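Local coordinates for protein DNA polymerase III, beta subunit (Thermotoga maritima, PDB 1VPK) that probably tethers DNA polymerase and other proteins to DNA for processive replication, forming a ring-shaped head-to-tail homodimer around the duplex, at residues F186-A191 against L369-P374. Sequence-based numbering, arbitrary orientation.
Sequences FRLALA and LYIVMP
Leu188 and Ile371 form a hydrogen-bonded pair of an antiparallel junction that shows how two domains of a ring-forming DNA polymerase III beta subunit are joined: strand 187-191 of the central domain lies beside strand 369-372 of the C-terminal domain, merging the two into one continuous sheet. Their axes approach to 4.6 Å, with the N-to-C directions 173° apart, almost exactly antiparallel. Backbone bonds carry the junction. Leu188 and Ile371 exchange two, Leu188 N to Ile371 O and Ile371 N to Leu188 O, both 2.9 Å, and Leu190 and Leu369 form a second reciprocal pair. Beyond the strand end Met373 N still reaches Phe186 O at 3.0 Å.

The guanidinium of Arg187 leads away from the 369-372 strand: the chain bends at chi2 (78°) and forms salt bridges with Asp184 through NE and Asp337 through NH2, the latter on helix 332-341.

Apolar contacts follow on both faces. Leu188 and Ile371 stand side by side, pointing the same way, with Leu188 CD2 3.9 Å from Ile371 CG1; Leu190 CB meets Leu369 CG nearby. On the face of Arg187 and Val372, which helix 332-341 covers, the Tyr370 ring lies obliquely against Ala189, while OH bonds to Lys152 O. A serine in place of Tyr370 removes the ring and its distant hydroxyl, and would probably open a gap beside the Ala189 methyl and leave Lys152 O without this partner. CG anti to the carbonyl carbon (chi1 -58°) places the ring beside that methyl, where the nearest approach across the two strands puts Tyr370 CE1 3.5 Å from Ala189 CB.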
loop_
_atom_site.group_PDB
_atom_site.type_symbol
_atom_site.label_atom_id
_atom_site.label_comp_id
_atom_site.label_asym_id
_atom_site.label_seq_id
_atom_site.Cartn_x
_atom_site.Cartn_y
_atom_site.Cartn_z
ATOM N N PHE A 186 -23.510 1.301 13.720
ATOM C CA PHE A 186 -23.465 2.688 13.274
ATOM C C PHE A 186 -24.017 2.822 11.852
ATOM O O PHE A 186 -24.523 3.863 11.465
ATOM C CB PHE A 186 -22.031 3.198 13.278
ATOM C CG PHE A 186 -21.407 3.320 14.652
ATOM C CD1 PHE A 186 -21.820 4.295 15.535
ATOM C CD2 PHE A 186 -20.343 2.502 15.020
ATOM C CE1 PHE A 186 -21.196 4.430 16.797
ATOM C CE2 PHE A 186 -19.727 2.638 16.254
ATOM C CZ PHE A 186 -20.151 3.591 17.135
ATOM N N ARG A 187 -23.848 1.781 11.060
ATOM C CA ARG A 187 -24.304 1.798 9.677
ATOM C C ARG A 187 -24.673 0.380 9.255
ATOM O O ARG A 187 -24.366 -0.589 9.946
ATOM C CB ARG A 187 -23.262 2.445 8.729
ATOM C CG ARG A 187 -21.772 2.183 8.999
ATOM C CD ARG A 187 -21.352 0.817 8.513
ATOM N NE ARG A 187 -19.945 0.538 8.809
ATOM C CZ ARG A 187 -18.903 1.015 8.144
ATOM N NH1 ARG A 187 -17.686 0.656 8.506
ATOM N NH2 ARG A 187 -19.054 1.804 7.113
ATOM N N LEU A 188 -25.364 0.289 8.129
ATOM C CA LEU A 188 -25.953 -0.940 7.669
ATOM C C LEU A 188 -25.967 -0.927 6.146
ATOM O O LEU A 188 -26.169 0.126 5.513
ATOM C CB LEU A 188 -27.361 -1.057 8.236
ATOM C CG LEU A 188 -28.253 -2.203 7.710
ATOM C CD1 LEU A 188 -29.248 -2.612 8.780
ATOM C CD2 LEU A 188 -29.019 -1.756 6.479
ATOM N N ALA A 189 -25.721 -2.090 5.580
ATOM C CA ALA A 189 -25.793 -2.315 4.146
ATOM C C ALA A 189 -26.776 -3.445 3.885
ATOM O O ALA A 189 -26.766 -4.452 4.599
ATOM C CB ALA A 189 -24.420 -2.710 3.594
ATOM N N LEU A 190 -27.597 -3.272 2.850
ATOM C CA LEU A 190 -28.546 -4.280 2.483
ATOM C C LEU A 190 -28.565 -4.484 0.970
ATOM O O LEU A 190 -28.614 -3.515 0.247
ATOM C CB LEU A 190 -29.928 -3.816 2.942
ATOM C CG LEU A 190 -31.124 -4.743 2.779
ATOM C CD1 LEU A 190 -32.169 -4.336 3.822
ATOM C CD2 LEU A 190 -31.738 -4.653 1.362
ATOM N N ALA A 191 -28.598 -5.748 0.536
ATOM C CA ALA A 191 -28.653 -6.113 -0.880
ATOM C C ALA A 191 -29.730 -7.198 -1.029
ATOM O O ALA A 191 -29.793 -8.140 -0.208
ATOM C CB ALA A 191 -27.258 -6.676 -1.348
ATOM N N LEU A 369 -29.402 -0.770 -0.573
ATOM C CA LEU A 369 -29.566 0.414 0.260
ATOM C C LEU A 369 -28.663 0.391 1.488
ATOM O O LEU A 369 -28.249 -0.684 1.991
ATOM C CB LEU A 369 -31.012 0.619 0.681
ATOM C CG LEU A 369 -31.650 -0.194 1.791
ATOM C CD1 LEU A 369 -31.266 0.275 3.180
ATOM C CD2 LEU A 369 -33.118 -0.093 1.639
ATOM N N TYR A 370 -28.345 1.594 1.930
ATOM C CA TYR A 370 -27.398 1.824 3.017
ATOM C C TYR A 370 -28.013 2.737 4.024
ATOM O O TYR A 370 -28.672 3.650 3.650
ATOM C CB TYR A 370 -26.078 2.423 2.479
ATOM C CG TYR A 370 -25.496 1.486 1.465
ATOM C CD1 TYR A 370 -24.690 0.431 1.860
ATOM C CD2 TYR A 370 -25.813 1.603 0.103
ATOM C CE1 TYR A 370 -24.178 -0.491 0.902
ATOM C CE2 TYR A 370 -25.296 0.704 -0.845
ATOM C CZ TYR A 370 -24.506 -0.333 -0.435
ATOM O OH TYR A 370 -23.983 -1.212 -1.329
ATOM N N ILE A 371 -27.750 2.498 5.302
ATOM C CA ILE A 371 -28.226 3.346 6.410
ATOM C C ILE A 371 -26.970 3.808 7.178
ATOM O O ILE A 371 -26.031 2.995 7.401
ATOM C CB ILE A 371 -29.153 2.556 7.392
ATOM C CG1 ILE A 371 -30.368 1.945 6.656
ATOM C CG2 ILE A 371 -29.570 3.440 8.577
ATOM C CD1 ILE A 371 -31.364 2.937 6.221
ATOM N N VAL A 372 -26.901 5.110 7.475
ATOM C CA VAL A 372 -25.879 5.677 8.356
ATOM C C VAL A 372 -26.597 6.454 9.472
ATOM O O VAL A 372 -27.506 7.233 9.214
ATOM C CB VAL A 372 -24.891 6.599 7.589
ATOM C CG1 VAL A 372 -23.697 6.969 8.474
ATOM C CG2 VAL A 372 -24.331 5.905 6.343
ATOM N N MET A 373 -26.212 6.209 10.719
ATOM C CA MET A 373 -26.783 6.879 11.866
ATOM C C MET A 373 -26.036 8.200 12.004
ATOM O O MET A 373 -24.839 8.252 11.730
ATOM C CB MET A 373 -26.546 6.035 13.121
ATOM C CG MET A 373 -27.114 4.606 13.039
ATOM S SD MET A 373 -28.909 4.488 12.814
ATOM C CE MET A 373 -29.423 5.625 14.123
ATOM N N PRO A 374 -26.722 9.267 12.441
ATOM C CA PRO A 374 -26.072 10.540 12.596
ATOM C C PRO A 374 -25.339 10.662 13.904
ATOM O O PRO A 374 -25.514 9.830 14.781
ATOM C CB PRO A 374 -27.222 11.535 12.570
ATOM C CG PRO A 374 -28.369 10.824 13.055
ATOM C CD PRO A 374 -28.150 9.341 12.812
#